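Local atomic coordinates of magnesium transporter (Enterococcus faecalis, PDB entry 2OUX), a protein that probably carries magnesium ions across the cell membrane as a homodimer, the chain here being its cytosolic part with an N domain and paired CBS domains. Residues K49-Q52 with H53-Y57; S158-Y161 with V162-N165. One frame throughout, in Å; residues are numbered along the deposited sequence.

Local side-chain packing along a single helix recurs in both domain types of this cytosolic part. Contact 1 (residues 49-57) lies on helix 48-57 of the all-helical MgtE N domain, and contact 2 (residues 158-165) on helix 156-166 of the first CBS repeat, later in the chain. Their centres are 37 Å apart, their nearest atoms are about 24 Å apart, and they lie on separate helices. Contact 1 lies away from the magnesium sites and faces its own chain; contact 2 reaches the second subunit of the homodimer. Together they sample a partly buried helix of one domain and a helix on the dimer side of the other.

Contact 1 of 2, residues K49-Q52 with H53-Y57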
loop_
_atom_site.group_PDB
_atom_site.type_symbol
_atom_site.label_atom_id
_atom_site.label_comp_id
_atom_site.label_asym_id
_atom_site.label_seq_id
_atom_site.Cartn_x
_atom_site.Cartn_y
_atom_site.Cartn_z
ATOM N N LYS A 49 30.600 15.470 -13.339
ATOM C CA LYS A 49 31.694 15.430 -12.375
ATOM C C LYS A 49 31.218 14.966 -11.001
ATOM O O LYS A 49 31.772 14.033 -10.416
ATOM C CB LYS A 49 32.342 16.815 -12.267
ATOM C CG LYS A 49 32.752 17.393 -13.613
ATOM C CD LYS A 49 33.240 18.835 -13.502
ATOM C CE LYS A 49 34.619 18.934 -12.863
ATOM N NZ LYS A 49 35.132 20.342 -12.875
ATOM N N ASP A 50 30.182 15.618 -10.489
ATOM C CA ASP A 50 29.651 15.268 -9.184
ATOM C C ASP A 50 29.045 13.862 -9.140
ATOM O O ASP A 50 29.063 13.214 -8.097
ATOM C CB ASP A 50 28.633 16.319 -8.743
ATOM C CG ASP A 50 29.251 17.707 -8.618
ATOM O OD1 ASP A 50 30.346 17.819 -8.033
ATOM O OD2 ASP A 50 28.648 18.690 -9.092
ATOM N N ARG A 51 28.524 13.375 -10.264
ATOM C CA ARG A 51 27.954 12.029 -10.283
ATOM C C ARG A 51 29.063 11.034 -9.979
ATOM O O ARG A 51 28.873 10.077 -9.226
ATOM C CB ARG A 51 27.360 11.681 -11.650
ATOM C CG ARG A 51 26.178 12.511 -12.089
ATOM C CD ARG A 51 25.549 11.891 -13.336
ATOM N NE ARG A 51 24.948 12.904 -14.194
ATOM C CZ ARG A 51 25.340 13.153 -15.437
ATOM N NH1 ARG A 51 26.333 12.458 -15.972
ATOM N NH2 ARG A 51 24.742 14.103 -16.143
ATOM N N GLN A 52 30.225 11.273 -10.577
ATOM C CA GLN A 52 31.382 10.411 -10.385
ATOM C C GLN A 52 31.765 10.284 -8.911
ATOM O O GLN A 52 31.989 9.174 -8.415
ATOM C CB GLN A 52 32.568 10.944 -11.193
ATOM C CG GLN A 52 32.449 10.712 -12.693
ATOM C CD GLN A 52 32.272 9.237 -13.042
ATOM O OE1 GLN A 52 32.814 8.358 -12.370
ATOM N NE2 GLN A 52 31.526 8.963 -14.107
ATOM N N HIS A 53 31.847 11.417 -8.217
ATOM C CA HIS A 53 32.186 11.413 -6.795
ATOM C C HIS A 53 31.160 10.573 -6.075
ATOM O O HIS A 53 31.492 9.753 -5.218
ATOM C CB HIS A 53 32.131 12.825 -6.205
ATOM C CG HIS A 53 33.227 13.719 -6.670
ATOM N ND1 HIS A 53 34.557 13.461 -6.434
ATOM C CD2 HIS A 53 33.192 14.896 -7.356
ATOM C CE1 HIS A 53 35.296 14.429 -6.947
ATOM N NE2 HIS A 53 34.483 15.310 -7.511
ATOM N N LEU A 54 29.900 10.795 -6.438
ATOM C CA LEU A 54 28.796 10.089 -5.818
ATOM C C LEU A 54 28.942 8.578 -5.927
ATOM O O LEU A 54 28.611 7.858 -4.986
ATOM C CB LEU A 54 27.477 10.566 -6.420
ATOM C CG LEU A 54 26.206 10.025 -5.780
ATOM C CD1 LEU A 54 25.062 10.950 -6.083
ATOM C CD2 LEU A 54 25.935 8.631 -6.302
ATOM N N TYR A 55 29.451 8.101 -7.060
ATOM C CA TYR A 55 29.656 6.668 -7.262
ATOM C C TYR A 55 30.727 6.154 -6.305
ATOM O O TYR A 55 30.740 4.978 -5.945
ATOM C CB TYR A 55 30.086 6.384 -8.709
ATOM C CG TYR A 55 29.074 6.810 -9.756
ATOM C CD1 TYR A 55 29.487 7.368 -10.970
ATOM C CD2 TYR A 55 27.702 6.664 -9.533
ATOM C CE1 TYR A 55 28.559 7.772 -11.931
ATOM C CE2 TYR A 55 26.765 7.065 -10.490
ATOM C CZ TYR A 55 27.197 7.617 -11.682
ATOM O OH TYR A 55 26.266 8.027 -12.611
ATOM N N ASN A 56 31.626 7.043 -5.889
ATOM C CA ASN A 56 32.698 6.659 -4.976
ATOM C C ASN A 56 32.258 6.584 -3.508
ATOM O O ASN A 56 32.908 5.926 -2.698
ATOM C CB ASN A 56 33.879 7.634 -5.095
ATOM C CG ASN A 56 34.462 7.686 -6.502
ATOM O OD1 ASN A 56 34.631 6.655 -7.158
ATOM N ND2 ASN A 56 34.791 8.890 -6.962
ATOM N N TYR A 57 31.161 7.247 -3.160
ATOM C CA TYR A 57 30.698 7.240 -1.775
ATOM C C TYR A 57 29.523 6.313 -1.502
ATOM O O TYR A 57 29.122 6.137 -0.351
ATOM C CB TYR A 57 30.327 8.656 -1.335
ATOM C CG TYR A 57 31.452 9.659 -1.449
ATOM C CD1 TYR A 57 32.736 9.350 -1.006
ATOM C CD2 TYR A 57 31.230 10.919 -1.996
ATOM C CE1 TYR A 57 33.771 10.276 -1.096
ATOM C CE2 TYR A 57 32.256 11.853 -2.091
ATOM C CZ TYR A 57 33.523 11.522 -1.642
ATOM O OH TYR A 57 34.536 12.443 -1.728
#
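Tyr55 lays its ring over the peptide that Arg51 presents one turn earlier in the same helix, and this is the tight side of the contact. Arg51 O stands 3.2 Å above the ring plane, over its centre, while the same oxygen accepts Tyr55 N at 3.0 Å, with the donor in the carbonyl plane. The ring owes this position to chi1 of -61°, which sets CG beside the backbone N and folds the side chain back along the helix. Arg51 runs alongside it, pointing the same way, and CB of Arg51 comes to 3.9 Å from OH of Tyr55. Both polar ends reach Glu83: the guanidinium forms a salt bridge with it, and the phenol bonds to the hydroxyl of Tyr43 and also to Glu83. Gln52, bent at chi2 (-57°), brings OE1 to the edge of the Tyr55 ring, 3.7 Å from CD1, its amide steeply inclined to the ring plane; NE2 is bonded to the backbone of Glu83. The Leu54 side chain is buried against Phe27, Leu46 and Leu63.

The other flank is looser across the contact, although Asp50 rests on Leu16 and Leu19 of helix 8-20, and His53 on Leu19. CD2 of His53 lies 3.5 Å from Lys49 O, and the backbone bond between these two residues is weak. OD1 of Asp50 approaches CD2 of His53 loosely, at 4.1 Å, and is 4.9 Å from NE2 of His53, not in contact. ND2 of Asn56 lies 3.2 Å from Gln52 O, at an angle too poor for a hydrogen bond. Lys49 and Asn56 are exposed where Leu54 and Tyr55 are buried, the mark of an amphipathic alpha-helix, here helix 48-57 packed among helices 8-20, 24-31 and 60-67 of the all-helical N-terminal region.

Contact 2 of 2, residues S158-Y161 with V162-N165; sequences SAMY and VLKN
With CG of Tyr161 anti to its own nitrogen (chi1 168°) and CG of Asn165 beside its own (chi1 -48°), ring and amide meet one helical turn apart. OD1 of Asn165 comes to 3.2 Å from CD1 of Tyr161 and touches CE1 almost as closely. The two side chains cross at about a right angle, while the planes of ring and amide are 38° apart. The oxygen approaches the ring obliquely, meeting carbon atoms rather than a polar donor. The backbone bond between the same residues is firm, Asn165 N reaching Tyr161 O at 2.9 Å with the donor tilted from the carbonyl plane.

A second, apolar meeting lies on another flank of the helix. The selenomethionine at Met160 bends at both chi2 and chi3, and its SE rests 3.7 Å from CD1 of Leu163, the two side chains running at a slant to each other. Leu163 also leans on the main chain, with CG 3.3 Å from Ala159 O, the oxygen that accepts its own N-H in the carbonyl plane. By contrast, Lys164 N is bonded to Met160 O from above the carbonyl plane, at 3.2 Å.

Helix 156-166 is the connection in the beta-alpha-beta unit between the parallel strands 149-150 and 175-179 of the first CBS repeat. Leu163 is buried against Val148, Ile173 and Leu191, and with Met160 it meets Leu194 of helix 191-194; Met160 also packs on Ile195 of the second subunit.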
loop_
_atom_site.group_PDB
_atom_site.type_symbol
_atom_site.label_atom_id
_atom_site.label_comp_id
_atom_site.label_asym_id
_atom_site.label_seq_id
_atom_site.Cartn_x
_atom_site.Cartn_y
_atom_site.Cartn_z
ATOM N N SER A 158 7.548 -18.603 14.042
ATOM C CA SER A 158 8.475 -18.992 12.995
ATOM C C SER A 158 8.357 -18.059 11.784
ATOM O O SER A 158 9.357 -17.665 11.188
ATOM C CB SER A 158 8.186 -20.438 12.593
ATOM O OG SER A 158 9.114 -20.901 11.646
ATOM N N ALA A 159 7.132 -17.708 11.422
ATOM C CA ALA A 159 6.908 -16.805 10.299
ATOM C C ALA A 159 7.506 -15.436 10.632
ATOM O O ALA A 159 8.153 -14.799 9.793
ATOM C CB ALA A 159 5.407 -16.677 10.033
HETATM N N MSE A 160 7.284 -14.999 11.868
HETATM C CA MSE A 160 7.776 -13.716 12.356
HETATM C C MSE A 160 9.294 -13.672 12.437
HETATM O O MSE A 160 9.887 -12.590 12.493
HETATM C CB MSE A 160 7.191 -13.413 13.737
HETATM C CG MSE A 160 5.713 -13.022 13.741
HETATM SE SE MSE A 160 5.337 -11.328 12.835
HETATM C CE MSE A 160 6.924 -10.375 13.366
ATOM N N TYR A 161 9.929 -14.841 12.458
ATOM C CA TYR A 161 11.384 -14.884 12.526
ATOM C C TYR A 161 11.942 -14.555 11.150
ATOM O O TYR A 161 12.935 -13.834 11.024
ATOM C CB TYR A 161 11.868 -16.269 12.972
ATOM C CG TYR A 161 13.357 -16.476 12.792
ATOM C CD1 TYR A 161 14.283 -15.751 13.545
ATOM C CD2 TYR A 161 13.841 -17.382 11.850
ATOM C CE1 TYR A 161 15.656 -15.926 13.360
ATOM C CE2 TYR A 161 15.211 -17.564 11.657
ATOM C CZ TYR A 161 16.112 -16.835 12.414
ATOM O OH TYR A 161 17.460 -17.021 12.222
ATOM N N VAL A 162 11.299 -15.094 10.117
ATOM C CA VAL A 162 11.726 -14.835 8.751
ATOM C C VAL A 162 11.653 -13.332 8.519
ATOM O O VAL A 162 12.603 -12.712 8.049
ATOM C CB VAL A 162 10.804 -15.527 7.725
ATOM C CG1 VAL A 162 11.162 -15.067 6.323
ATOM C CG2 VAL A 162 10.929 -17.036 7.837
ATOM N N LEU A 163 10.514 -12.752 8.865
ATOM C CA LEU A 163 10.298 -11.330 8.684
ATOM C C LEU A 163 11.363 -10.474 9.348
ATOM O O LEU A 163 11.972 -9.625 8.703
ATOM C CB LEU A 163 8.919 -10.956 9.218
ATOM C CG LEU A 163 7.793 -11.742 8.548
ATOM C CD1 LEU A 163 6.492 -11.534 9.301
ATOM C CD2 LEU A 163 7.660 -11.303 7.100
ATOM N N LYS A 164 11.599 -10.702 10.637
ATOM C CA LYS A 164 12.584 -9.918 11.367
ATOM C C LYS A 164 14.037 -10.114 10.948
ATOM O O LYS A 164 14.776 -9.137 10.813
ATOM C CB LYS A 164 12.481 -10.182 12.871
ATOM C CG LYS A 164 13.520 -9.408 13.689
ATOM C CD LYS A 164 13.446 -9.745 15.165
ATOM C CE LYS A 164 14.432 -8.924 15.978
ATOM N NZ LYS A 164 14.324 -9.219 17.436
ATOM N N ASN A 165 14.451 -11.362 10.746
ATOM C CA ASN A 165 15.841 -11.640 10.398
ATOM C C ASN A 165 16.111 -12.154 8.986
ATOM O O ASN A 165 17.273 -12.333 8.616
ATOM C CB ASN A 165 16.449 -12.643 11.393
ATOM C CG ASN A 165 16.181 -12.276 12.845
ATOM O OD1 ASN A 165 15.175 -12.685 13.421
ATOM N ND2 ASN A 165 17.083 -11.503 13.441
#